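Local coordinates for protein - conserved hypothetical (Bacillus anthracis, PDB 4LES) that is of unknown function, a conserved hypothetical protein whose modelled part folds as a compact, mainly antiparallel beta domain, at residues F112-E118 and R176-V182; V74-T80 and V197-E203; E125-L129 and I165-P171. All blocks are in the same frame, centred on the assembly; numbering follows the deposited sequence. Where two conformers were deposited one is given.

Contact 1: F112-E118 and R176-V182; sequences FIVVEAE and RQNKVYV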
loop_
_atom_site.group_PDB
_atom_site.type_symbol
_atom_site.label_atom_id
_atom_site.label_comp_id
_atom_site.label_asym_id
_atom_site.label_seq_id
_atom_site.Cartn_x
_atom_site.Cartn_y
_atom_site.Cartn_z
ATOM N N PHE A 112 -11.128 -1.385 4.459
ATOM C CA PHE A 112 -9.775 -1.694 4.070
ATOM C C PHE A 112 -9.245 -0.460 3.368
ATOM O O PHE A 112 -9.937 0.107 2.512
ATOM C CB PHE A 112 -9.711 -2.861 3.088
ATOM C CG PHE A 112 -9.970 -4.194 3.705
ATOM C CD1 PHE A 112 -9.099 -4.706 4.655
ATOM C CD2 PHE A 112 -11.045 -4.962 3.303
ATOM C CE1 PHE A 112 -9.320 -5.945 5.219
ATOM C CE2 PHE A 112 -11.282 -6.202 3.872
ATOM C CZ PHE A 112 -10.418 -6.694 4.828
ATOM N N ILE A 113 -8.057 -0.009 3.749
ATOM C CA ILE A 113 -7.411 1.096 3.036
ATOM C C ILE A 113 -6.229 0.441 2.371
ATOM O O ILE A 113 -5.395 -0.162 3.058
ATOM C CB ILE A 113 -6.930 2.222 3.960
ATOM C CG1 ILE A 113 -8.123 2.809 4.733
ATOM C CG2 ILE A 113 -6.251 3.328 3.152
ATOM C CD1 ILE A 113 -9.227 3.363 3.834
ATOM N N VAL A 114 -6.201 0.484 1.042
ATOM C CA VAL A 114 -5.122 -0.129 0.276
ATOM C C VAL A 114 -4.211 0.952 -0.278
ATOM O O VAL A 114 -4.680 1.878 -0.912
ATOM C CB VAL A 114 -5.668 -0.905 -0.939
ATOM C CG1 VAL A 114 -4.528 -1.549 -1.733
ATOM C CG2 VAL A 114 -6.668 -1.957 -0.496
ATOM N N VAL A 115 -2.923 0.867 0.006
ATOM C CA VAL A 115 -1.932 1.788 -0.574
ATOM C C VAL A 115 -1.165 0.972 -1.633
ATOM O O VAL A 115 -0.431 0.038 -1.303
ATOM C CB VAL A 115 -0.956 2.330 0.499
ATOM C CG1 VAL A 115 0.099 3.215 -0.120
ATOM C CG2 VAL A 115 -1.699 3.097 1.593
ATOM N N GLU A 116 -1.355 1.297 -2.899
ATOM C CA GLU A 116 -0.632 0.636 -3.992
ATOM C C GLU A 116 0.692 1.360 -4.234
ATOM O O GLU A 116 0.721 2.541 -4.538
ATOM C CB GLU A 116 -1.448 0.666 -5.276
ATOM C CG GLU A 116 -2.663 -0.235 -5.236
ATOM C CD GLU A 116 -3.403 -0.264 -6.561
ATOM O OE1 GLU A 116 -3.239 0.687 -7.371
ATOM O OE2 GLU A 116 -4.162 -1.233 -6.785
ATOM N N ALA A 117 1.778 0.628 -4.124
ATOM C CA ALA A 117 3.099 1.189 -4.273
ATOM C C ALA A 117 4.030 0.195 -4.907
ATOM O O ALA A 117 3.752 -1.006 -4.951
ATOM C CB ALA A 117 3.639 1.560 -2.897
ATOM N N GLU A 118 5.150 0.690 -5.399
ATOM C CA GLU A 118 6.173 -0.192 -5.953
ATOM C C GLU A 118 7.568 0.436 -5.819
ATOM O O GLU A 118 7.686 1.652 -5.705
ATOM C CB GLU A 118 5.831 -0.559 -7.389
ATOM C CG GLU A 118 5.708 0.606 -8.344
ATOM C CD GLU A 118 5.238 0.147 -9.722
ATOM O OE1 GLU A 118 4.390 -0.770 -9.781
ATOM O OE2 GLU A 118 5.709 0.707 -10.733
ATOM N N ARG A 176 6.410 -4.830 -6.541
ATOM C CA ARG A 176 5.167 -4.306 -5.978
ATOM C C ARG A 176 5.235 -4.370 -4.471
ATOM O O ARG A 176 5.804 -5.280 -3.920
ATOM C CB ARG A 176 3.944 -5.090 -6.441
ATOM C CG ARG A 176 3.548 -4.937 -7.906
ATOM C CD ARG A 176 3.403 -3.483 -8.378
ATOM N NE ARG A 176 2.555 -2.611 -7.527
ATOM C CZ ARG A 176 1.269 -2.304 -7.729
ATOM N NH1 ARG A 176 0.586 -2.776 -8.767
ATOM N NH2 ARG A 176 0.652 -1.510 -6.870
ATOM N N GLN A 177 4.685 -3.364 -3.810
ATOM C CA GLN A 177 4.660 -3.314 -2.342
ATOM C C GLN A 177 3.335 -2.711 -1.881
ATOM O O GLN A 177 3.267 -1.613 -1.302
ATOM C CB GLN A 177 5.926 -2.652 -1.690
ATOM C CG GLN A 177 6.503 -1.365 -2.303
ATOM C CD GLN A 177 7.661 -0.721 -1.480
ATOM O OE1 GLN A 177 8.591 -0.117 -2.038
ATOM N NE2 GLN A 177 7.600 -0.854 -0.158
ATOM N N ASN A 178 2.267 -3.456 -2.168
ATOM C CA ASN A 178 0.932 -3.063 -1.750
ATOM C C ASN A 178 0.741 -3.243 -0.250
ATOM O O ASN A 178 1.142 -4.248 0.281
ATOM C CB ASN A 178 -0.114 -3.866 -2.522
ATOM C CG ASN A 178 -0.103 -3.531 -4.008
ATOM O OD1 ASN A 178 0.187 -2.404 -4.396
ATOM N ND2 ASN A 178 -0.377 -4.502 -4.830
ATOM N N LYS A 179 0.171 -2.257 0.428
ATOM C CA LYS A 179 -0.121 -2.390 1.861
ATOM C C LYS A 179 -1.628 -2.332 2.028
ATOM O O LYS A 179 -2.308 -1.560 1.323
ATOM C CB LYS A 179 0.416 -1.203 2.659
ATOM C CG LYS A 179 1.804 -0.731 2.321
ATOM C CD LYS A 179 2.844 -1.738 2.697
ATOM C CE LYS A 179 4.194 -1.036 2.649
ATOM N NZ LYS A 179 5.308 -1.985 2.542
ATOM N N VAL A 180 -2.152 -3.093 2.975
ATOM C CA VAL A 180 -3.574 -3.071 3.258
ATOM C C VAL A 180 -3.803 -2.884 4.748
ATOM O O VAL A 180 -3.311 -3.664 5.571
ATOM C CB VAL A 180 -4.283 -4.348 2.752
ATOM C CG1 VAL A 180 -5.774 -4.291 3.037
ATOM C CG2 VAL A 180 -4.032 -4.524 1.261
ATOM N N TYR A 181 -4.558 -1.844 5.086
ATOM C CA TYR A 181 -4.870 -1.529 6.475
ATOM C C TYR A 181 -6.356 -1.652 6.759
ATOM O O TYR A 181 -7.191 -1.530 5.862
ATOM C CB TYR A 181 -4.410 -0.105 6.796
ATOM C CG TYR A 181 -3.002 0.206 6.345
ATOM C CD1 TYR A 181 -2.750 0.661 5.052
ATOM C CD2 TYR A 181 -1.916 0.025 7.195
ATOM C CE1 TYR A 181 -1.459 0.959 4.627
ATOM C CE2 TYR A 181 -0.615 0.321 6.775
ATOM C CZ TYR A 181 -0.396 0.779 5.482
ATOM O OH TYR A 181 0.887 1.077 5.055
ATOM N N VAL A 182 -6.682 -1.933 8.016
ATOM C CA VAL A 182 -8.063 -1.999 8.451
ATOM C C VAL A 182 -8.249 -0.753 9.312
ATOM O O VAL A 182 -7.649 -0.636 10.366
ATOM C CB VAL A 182 -8.371 -3.299 9.220
ATOM C CG1 VAL A 182 -9.764 -3.246 9.835
ATOM C CG2 VAL A 182 -8.257 -4.493 8.283
#

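Contact 2: V74-T80 and V197-E203; sequences VNKDFHT and VNNEYKE. With EOH (ethanol), chain D.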
loop_
_atom_site.group_PDB
_atom_site.type_symbol
_atom_site.label_atom_id
_atom_site.label_comp_id
_atom_site.label_asym_id
_atom_site.label_seq_id
_atom_site.Cartn_x
_atom_site.Cartn_y
_atom_site.Cartn_z
ATOM N N VAL A 74 -2.465 9.143 -6.509
ATOM C CA VAL A 74 -1.245 9.827 -6.027
ATOM C C VAL A 74 -0.381 9.913 -7.251
ATOM O O VAL A 74 -0.052 11.000 -7.689
ATOM C CB VAL A 74 -0.531 9.074 -4.880
ATOM C CG1 VAL A 74 0.779 9.754 -4.489
ATOM C CG2 VAL A 74 -1.436 8.989 -3.674
ATOM N N ASN A 75 -0.020 8.769 -7.826
ATOM C CA ASN A 75 0.795 8.761 -9.060
ATOM C C ASN A 75 2.046 9.615 -8.999
ATOM O O ASN A 75 2.324 10.392 -9.909
ATOM C CB ASN A 75 -0.082 9.147 -10.261
ATOM C CG ASN A 75 -1.203 8.142 -10.491
ATOM O OD1 ASN A 75 -2.364 8.501 -10.658
ATOM N ND2 ASN A 75 -0.855 6.873 -10.430
ATOM N N LYS A 76 2.811 9.436 -7.921
ATOM C CA LYS A 76 4.077 10.137 -7.719
ATOM C C LYS A 76 5.204 9.182 -7.404
ATOM O O LYS A 76 4.984 8.168 -6.746
ATOM C CB LYS A 76 3.970 11.144 -6.576
ATOM C CG LYS A 76 2.943 12.209 -6.866
ATOM C CD LYS A 76 2.912 13.341 -5.856
ATOM C CE LYS A 76 1.682 14.205 -6.153
ATOM N NZ LYS A 76 1.647 15.370 -5.244
ATOM N N ASP A 77 6.400 9.526 -7.870
ATOM C CA ASP A 77 7.599 8.734 -7.668
ATOM C C ASP A 77 8.481 9.518 -6.667
ATOM O O ASP A 77 8.611 10.734 -6.764
ATOM C CB ASP A 77 8.266 8.506 -9.038
ATOM C CG ASP A 77 9.370 7.454 -9.016
ATOM O OD1 ASP A 77 9.722 6.949 -7.920
ATOM O OD2 ASP A 77 9.885 7.139 -10.123
ATOM N N PHE A 78 9.027 8.812 -5.680
ATOM C CA PHE A 78 9.808 9.394 -4.630
ATOM C C PHE A 78 11.162 8.744 -4.630
ATOM O O PHE A 78 11.292 7.520 -4.532
ATOM C CB PHE A 78 9.141 9.162 -3.295
ATOM C CG PHE A 78 7.748 9.687 -3.218
ATOM C CD1 PHE A 78 6.677 8.904 -3.604
ATOM C CD2 PHE A 78 7.503 10.948 -2.754
ATOM C CE1 PHE A 78 5.380 9.374 -3.528
ATOM C CE2 PHE A 78 6.204 11.432 -2.669
ATOM C CZ PHE A 78 5.141 10.634 -3.063
ATOM N N HIS A 79 12.179 9.580 -4.716
ATOM C CA HIS A 79 13.531 9.123 -4.777
ATOM C C HIS A 79 14.195 8.884 -3.413
ATOM O O HIS A 79 14.122 9.723 -2.518
ATOM C CB HIS A 79 14.349 10.137 -5.541
ATOM C CG HIS A 79 15.772 9.762 -5.661
ATOM N ND1 HIS A 79 16.219 8.852 -6.594
ATOM C CD2 HIS A 79 16.858 10.157 -4.955
ATOM C CE1 HIS A 79 17.526 8.707 -6.456
ATOM N NE2 HIS A 79 17.933 9.492 -5.476
ATOM N N THR A 80 14.823 7.713 -3.272
ATOM C CA THR A 80 15.596 7.368 -2.079
ATOM C C THR A 80 16.925 6.918 -2.650
ATOM O O THR A 80 17.034 6.677 -3.861
ATOM C CB THR A 80 14.941 6.267 -1.199
ATOM O OG1 THR A 80 15.005 4.982 -1.850
ATOM C CG2 THR A 80 13.518 6.626 -0.880
ATOM N N VAL A 197 6.677 8.228 2.923
ATOM C CA VAL A 197 7.643 7.390 2.259
ATOM C C VAL A 197 9.059 7.606 2.819
ATOM O O VAL A 197 9.598 8.730 2.828
ATOM C CB VAL A 197 7.612 7.612 0.737
ATOM C CG1 VAL A 197 8.704 6.806 0.049
ATOM C CG2 VAL A 197 6.242 7.215 0.171
ATOM N N ASN A 198 9.610 6.508 3.316
ATOM C CA ASN A 198 10.958 6.442 3.855
ATOM C C ASN A 198 11.162 7.426 4.983
ATOM O O ASN A 198 12.264 7.890 5.175
ATOM C CB ASN A 198 11.950 6.764 2.741
ATOM C CG ASN A 198 13.346 6.304 3.081
ATOM O OD1 ASN A 198 13.528 5.241 3.668
ATOM N ND2 ASN A 198 14.330 7.097 2.727
ATOM N N ASN A 199 10.086 7.748 5.697
ATOM C CA ASN A 199 10.072 8.788 6.728
ATOM C C ASN A 199 10.708 10.067 6.208
ATOM O O ASN A 199 11.294 10.813 6.955
ATOM C CB ASN A 199 10.774 8.285 7.990
ATOM C CG ASN A 199 9.954 7.241 8.710
ATOM O OD1 ASN A 199 8.825 7.511 9.138
ATOM N ND2 ASN A 199 10.504 6.041 8.851
ATOM N N GLU A 200 10.569 10.301 4.915
ATOM C CA GLU A 200 11.236 11.395 4.223
ATOM C C GLU A 200 10.277 12.266 3.412
ATOM O O GLU A 200 10.532 13.448 3.227
ATOM C CB GLU A 200 12.256 10.754 3.283
ATOM C CG GLU A 200 13.231 11.686 2.616
ATOM C CD GLU A 200 14.246 10.941 1.771
ATOM O OE1 GLU A 200 15.165 11.594 1.269
ATOM O OE2 GLU A 200 14.148 9.714 1.599
ATOM N N TYR A 201 9.193 11.675 2.897
ATOM C CA TYR A 201 8.210 12.404 2.135
ATOM C C TYR A 201 6.865 12.168 2.782
ATOM O O TYR A 201 6.580 11.059 3.257
ATOM C CB TYR A 201 8.121 11.873 0.706
ATOM C CG TYR A 201 9.400 11.926 -0.073
ATOM C CD1 TYR A 201 10.277 10.849 -0.073
ATOM C CD2 TYR A 201 9.720 13.042 -0.843
ATOM C CE1 TYR A 201 11.453 10.888 -0.795
ATOM C CE2 TYR A 201 10.885 13.080 -1.587
ATOM C CZ TYR A 201 11.753 11.993 -1.557
ATOM O OH TYR A 201 12.935 12.033 -2.272
ATOM N N LYS A 202 6.029 13.201 2.781
ATOM C CA LYS A 202 4.690 13.125 3.347
ATOM C C LYS A 202 3.758 13.656 2.281
ATOM O O LYS A 202 3.819 14.807 1.909
ATOM C CB LYS A 202 4.601 13.937 4.631
ATOM C CG LYS A 202 3.304 13.771 5.401
ATOM C CD LYS A 202 3.424 14.456 6.759
ATOM C CE LYS A 202 2.294 14.033 7.680
ATOM N NZ LYS A 202 2.398 14.602 9.053
ATOM N N GLU A 203 2.928 12.787 1.748
ATOM C CA GLU A 203 1.995 13.165 0.685
ATOM C C GLU A 203 0.585 13.094 1.250
ATOM O O GLU A 203 0.160 12.022 1.689
ATOM C CB GLU A 203 2.199 12.142 -0.435
ATOM C CG GLU A 203 1.252 12.198 -1.577
ATOM C CD GLU A 203 1.420 13.455 -2.374
ATOM O OE1 GLU A 203 2.510 14.097 -2.266
ATOM O OE2 GLU A 203 0.457 13.766 -3.110
HETATM C C1 EOH D . 12.246 5.812 -12.496
HETATM C C2 EOH D . 13.690 5.453 -12.786
HETATM O O EOH D . 11.906 5.477 -11.144
HETATM O O HOH W 1 16.394 10.470 -0.743
#

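Contact 3: E125-L129 and I165-P171; sequences EPMKL and ITKELKP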
loop_
_atom_site.group_PDB
_atom_site.type_symbol
_atom_site.label_atom_id
_atom_site.label_comp_id
_atom_site.label_asym_id
_atom_site.label_seq_id
_atom_site.Cartn_x
_atom_site.Cartn_y
_atom_site.Cartn_z
ATOM N N GLU A 125 23.738 -2.643 -8.553
ATOM C CA GLU A 125 23.896 -3.935 -7.885
ATOM C C GLU A 125 22.586 -4.452 -7.344
ATOM O O GLU A 125 21.680 -3.673 -7.092
ATOM C CB GLU A 125 24.859 -3.823 -6.726
ATOM C CG GLU A 125 26.307 -3.942 -7.133
ATOM C CD GLU A 125 27.220 -3.804 -5.947
ATOM O OE1 GLU A 125 26.883 -3.004 -5.041
ATOM O OE2 GLU A 125 28.269 -4.482 -5.928
ATOM N N PRO A 126 22.479 -5.779 -7.170
ATOM C CA PRO A 126 21.256 -6.263 -6.569
ATOM C C PRO A 126 21.200 -5.710 -5.164
ATOM O O PRO A 126 22.226 -5.525 -4.535
ATOM C CB PRO A 126 21.438 -7.778 -6.557
ATOM C CG PRO A 126 22.413 -8.048 -7.654
ATOM C CD PRO A 126 23.350 -6.881 -7.614
HETATM N N MSE A 127 20.003 -5.413 -4.687
HETATM C CA MSE A 127 19.827 -4.885 -3.343
HETATM C C MSE A 127 18.787 -5.747 -2.696
HETATM O O MSE A 127 17.926 -6.303 -3.375
HETATM C CB MSE A 127 19.387 -3.422 -3.376
HETATM C CG MSE A 127 20.361 -2.494 -4.127
HETATM SE SE MSE A 127 22.203 -2.506 -3.398
HETATM C CE MSE A 127 21.739 -2.933 -1.529
ATOM N N LYS A 128 18.843 -5.850 -1.375
ATOM C CA LYS A 128 17.916 -6.681 -0.629
ATOM C C LYS A 128 16.558 -6.029 -0.471
ATOM O O LYS A 128 16.447 -4.821 -0.225
ATOM C CB LYS A 128 18.468 -6.973 0.748
ATOM C CG LYS A 128 19.871 -7.570 0.722
ATOM C CD LYS A 128 20.367 -7.917 2.113
ATOM C CE LYS A 128 19.474 -8.952 2.791
ATOM N NZ LYS A 128 20.105 -9.489 4.032
ATOM N N LEU A 129 15.537 -6.873 -0.574
ATOM C CA LEU A 129 14.153 -6.506 -0.427
ATOM C C LEU A 129 13.950 -5.847 0.937
ATOM O O LEU A 129 13.142 -4.924 1.084
ATOM C CB LEU A 129 13.304 -7.778 -0.510
ATOM C CG LEU A 129 11.873 -7.687 -0.971
ATOM C CD1 LEU A 129 11.877 -7.243 -2.424
ATOM C CD2 LEU A 129 11.178 -9.037 -0.817
ATOM N N ILE A 165 7.957 -13.800 -4.002
ATOM C CA ILE A 165 8.924 -12.783 -4.303
ATOM C C ILE A 165 10.320 -13.250 -3.928
ATOM O O ILE A 165 10.516 -14.148 -3.096
ATOM C CB ILE A 165 8.572 -11.407 -3.688
ATOM C CG1 ILE A 165 8.254 -11.484 -2.180
ATOM C CG2 ILE A 165 7.379 -10.813 -4.427
ATOM C CD1 ILE A 165 9.428 -11.816 -1.293
ATOM N N THR A 166 11.281 -12.617 -4.573
ATOM C CA THR A 166 12.670 -12.922 -4.398
ATOM C C THR A 166 13.230 -12.116 -3.231
ATOM O O THR A 166 12.636 -11.136 -2.805
ATOM C CB THR A 166 13.404 -12.578 -5.686
ATOM O OG1 THR A 166 13.264 -11.184 -5.938
ATOM C CG2 THR A 166 12.781 -13.346 -6.862
ATOM N N LYS A 167 14.368 -12.533 -2.705
ATOM C CA LYS A 167 14.965 -11.847 -1.583
ATOM C C LYS A 167 15.744 -10.568 -1.981
ATOM O O LYS A 167 16.044 -9.724 -1.129
ATOM C CB LYS A 167 15.858 -12.799 -0.801
ATOM C CG LYS A 167 15.088 -13.864 -0.029
ATOM C CD LYS A 167 16.015 -14.622 0.912
ATOM C CE LYS A 167 15.262 -15.566 1.839
ATOM N NZ LYS A 167 16.195 -16.283 2.776
ATOM N N GLU A 168 16.079 -10.435 -3.258
ATOM C CA GLU A 168 16.781 -9.265 -3.728
ATOM C C GLU A 168 16.199 -8.792 -5.035
ATOM O O GLU A 168 15.663 -9.597 -5.788
ATOM C CB GLU A 168 18.254 -9.581 -3.921
ATOM C CG GLU A 168 18.923 -10.018 -2.632
ATOM C CD GLU A 168 20.415 -10.144 -2.756
ATOM O OE1 GLU A 168 20.911 -10.170 -3.898
ATOM O OE2 GLU A 168 21.088 -10.227 -1.703
ATOM N N LEU A 169 16.249 -7.484 -5.279
ATOM C CA LEU A 169 15.826 -6.946 -6.561
ATOM C C LEU A 169 17.062 -6.722 -7.356
ATOM O O LEU A 169 18.064 -6.235 -6.837
ATOM C CB LEU A 169 15.152 -5.599 -6.479
ATOM C CG LEU A 169 13.835 -5.412 -5.782
ATOM C CD1 LEU A 169 14.056 -5.562 -4.285
ATOM C CD2 LEU A 169 13.288 -4.024 -6.132
ATOM N N LYS A 170 16.982 -7.029 -8.631
ATOM C CA LYS A 170 18.098 -6.838 -9.505
ATOM C C LYS A 170 18.149 -5.406 -9.969
ATOM O O LYS A 170 17.145 -4.695 -9.890
ATOM C CB LYS A 170 17.988 -7.794 -10.676
ATOM C CG LYS A 170 18.218 -9.229 -10.239
ATOM C CD LYS A 170 18.416 -10.143 -11.424
ATOM C CE LYS A 170 18.999 -11.465 -10.979
ATOM N NZ LYS A 170 19.138 -12.362 -12.150
ATOM N N PRO A 171 19.326 -4.966 -10.447
ATOM C CA PRO A 171 19.473 -3.598 -10.940
ATOM C C PRO A 171 18.383 -3.248 -11.951
ATOM O O PRO A 171 18.265 -3.912 -12.967
ATOM C CB PRO A 171 20.846 -3.606 -11.622
ATOM C CG PRO A 171 21.576 -4.753 -11.036
ATOM C CD PRO A 171 20.583 -5.735 -10.514
#

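Contact 1: F112-E118 and R176-V182
Phe112 and Val182 lie side by side and point the same way. Phe112 CE1 rests 3.6 Å from Val182 CG2. Val180 reaches the same ring obliquely through CG1. Its other methyl, CG2, lies alongside Val114 CG2, 4.1 Å away. Helix 149-158 packs on this face through Ala151, Ala152 and Tyr155. On the reverse face the Tyr181 ring turns its edge to Val115, with CE1 3.7 Å from Val115 CG2, and strand 135-139 covers both. The two segments are neighbouring antiparallel strands of a four-stranded sheet, and 174-184 is one of its two edge strands within the chain. Four near-straight backbone bonds join Ile113 to Tyr181 and Val115 to Lys179. The regular ladder then breaks at Asn178, whose OD1 takes a weak bond from Ala117 N. Ala117 O is gripped twice, by Gln177 N at 2.8 Å and by Arg176 NE at 3.3 Å, from opposite faces of its carbonyl plane. Arg176 bends at chi2 (-52°) and chi3 (-50°), bringing the guanidinium edge back to 112-118 with Ala117 O in its plane. Glu118 OE1 pairs by charge alone with Arg176 NE, 3.4 Å away and well out of the guanidinium plane. The same oxygen forms a salt bridge with Lys88 NZ.

Contact 2: V74-T80 and V197-E203
Phe78 and Tyr201 form the tight part of this contact. Their side chains slide past each other in opposite directions, with ring planes at 57° and centroids 5.1 Å apart. Phe78 CB lies over the tyrosine face in a CH-pi contact, 4.0 Å from the ring centroid. Phe78 CD2 comes down on the same ring near its rim, 3.4 Å from Tyr201 CG. CG of Phe78 is anti to the carbonyl carbon (chi1 -57°), which places the ring, and chi2 (88°) turns one face to Val197 CG2. Two contacts flank this packing: Val74 CG1 touches Glu203 CG, 3.8 Å away, and Thr80 CG2 leans on the Asn198 amide nitrogen. The Tyr201 hydroxyl ends the packed zone: its OH donates to His79 O at 2.6 Å, in the carbonyl plane and on a lone pair.

The segments belong to two different antiparallel sheets, whose edge strands 69-79 and 201-204 face each other here with no backbone bond between them. A classic beta bulge puts Glu200 and Tyr201 opposite Val197, and Val197 O accepts from both of their backbone N atoms. In strand 69-79 a G1 bulge sets Asn75 and Lys76 both opposite Val87.

Toward solvent the contact is polar and looser. Lys76, extended beyond CG, crosses Glu203 at about a right angle, and its NZ forms a salt bridge with Glu203 OE2, 2.9 Å away on the syn side. At the other end a water bridges His79 O and Glu200 OE1, while Glu200 OE2 holds Asn198 ND2 at 2.9 Å.

Contact 3: E125-L129 and I165-P171
Met127 and Leu169 form an antiparallel hydrogen-bonded pair, with Met127 N to Leu169 O at 3.0 Å and Leu169 N to Met127 O at 2.8 Å, and Leu129 N adds a third, nearly straight bond to Lys167 O. Met127 is present as selenomethionine. Leu129 carries the apolar part. Its CG is anti to the backbone N (chi1 -154°), and its two methyls part company from there. CD1 meets Leu169 CD1 and CD2 meets Ile165 CD1, each pair 3.3 Å apart. Both approaches are tighter than normal van der Waals contact, and both side chains cross Leu129 at about a right angle. CD2 also presses on Thr166 O. Glu168, Lys128 and the two prolines are exposed. Glu168, on the same face as Lys128, reaches along 125-129, where OE1 lies 3.6 Å from Pro126 CB and OE2 lies near Lys128 CG. The ammonium of Lys128 stays apart, with NZ 5.9 Å from Glu168 OE2, so there is no salt bridge. At the far end the Pro126 and Pro171 rings meet obliquely, CG of the first 4.1 Å from CD of the second. Asn121 ND2 ties the two segments together by bonding to both Glu125 O and Leu169 O. This small two-stranded ribbon lies at the surface, with Leu129, Ile165 and Leu169 against Lys175 of strand 174-184, and Leu169 also against Phe83 of strand 83-96.

How the contacts relate
The three contacts are nested along the chain. Contact 3 lies inside the loop closed by contact 1, which lies inside the loop closed by contact 2. Contact 1 is near the centre of the chain and bonds strands within the four-stranded sheet. Contact 2 reaches the opposite edge strand of that sheet, 69-79, and joins it to the three-stranded sheet through side chains; its centre is about 14 Å from that of contact 1. The centre of contact 3 is about 20 Å from the centres of both. Its strand 127-128 follows strand 110-121, and strand 168-169 precedes strand 174-184, so it adds a two-stranded surface ribbon beyond contact 1. No two contacts touch.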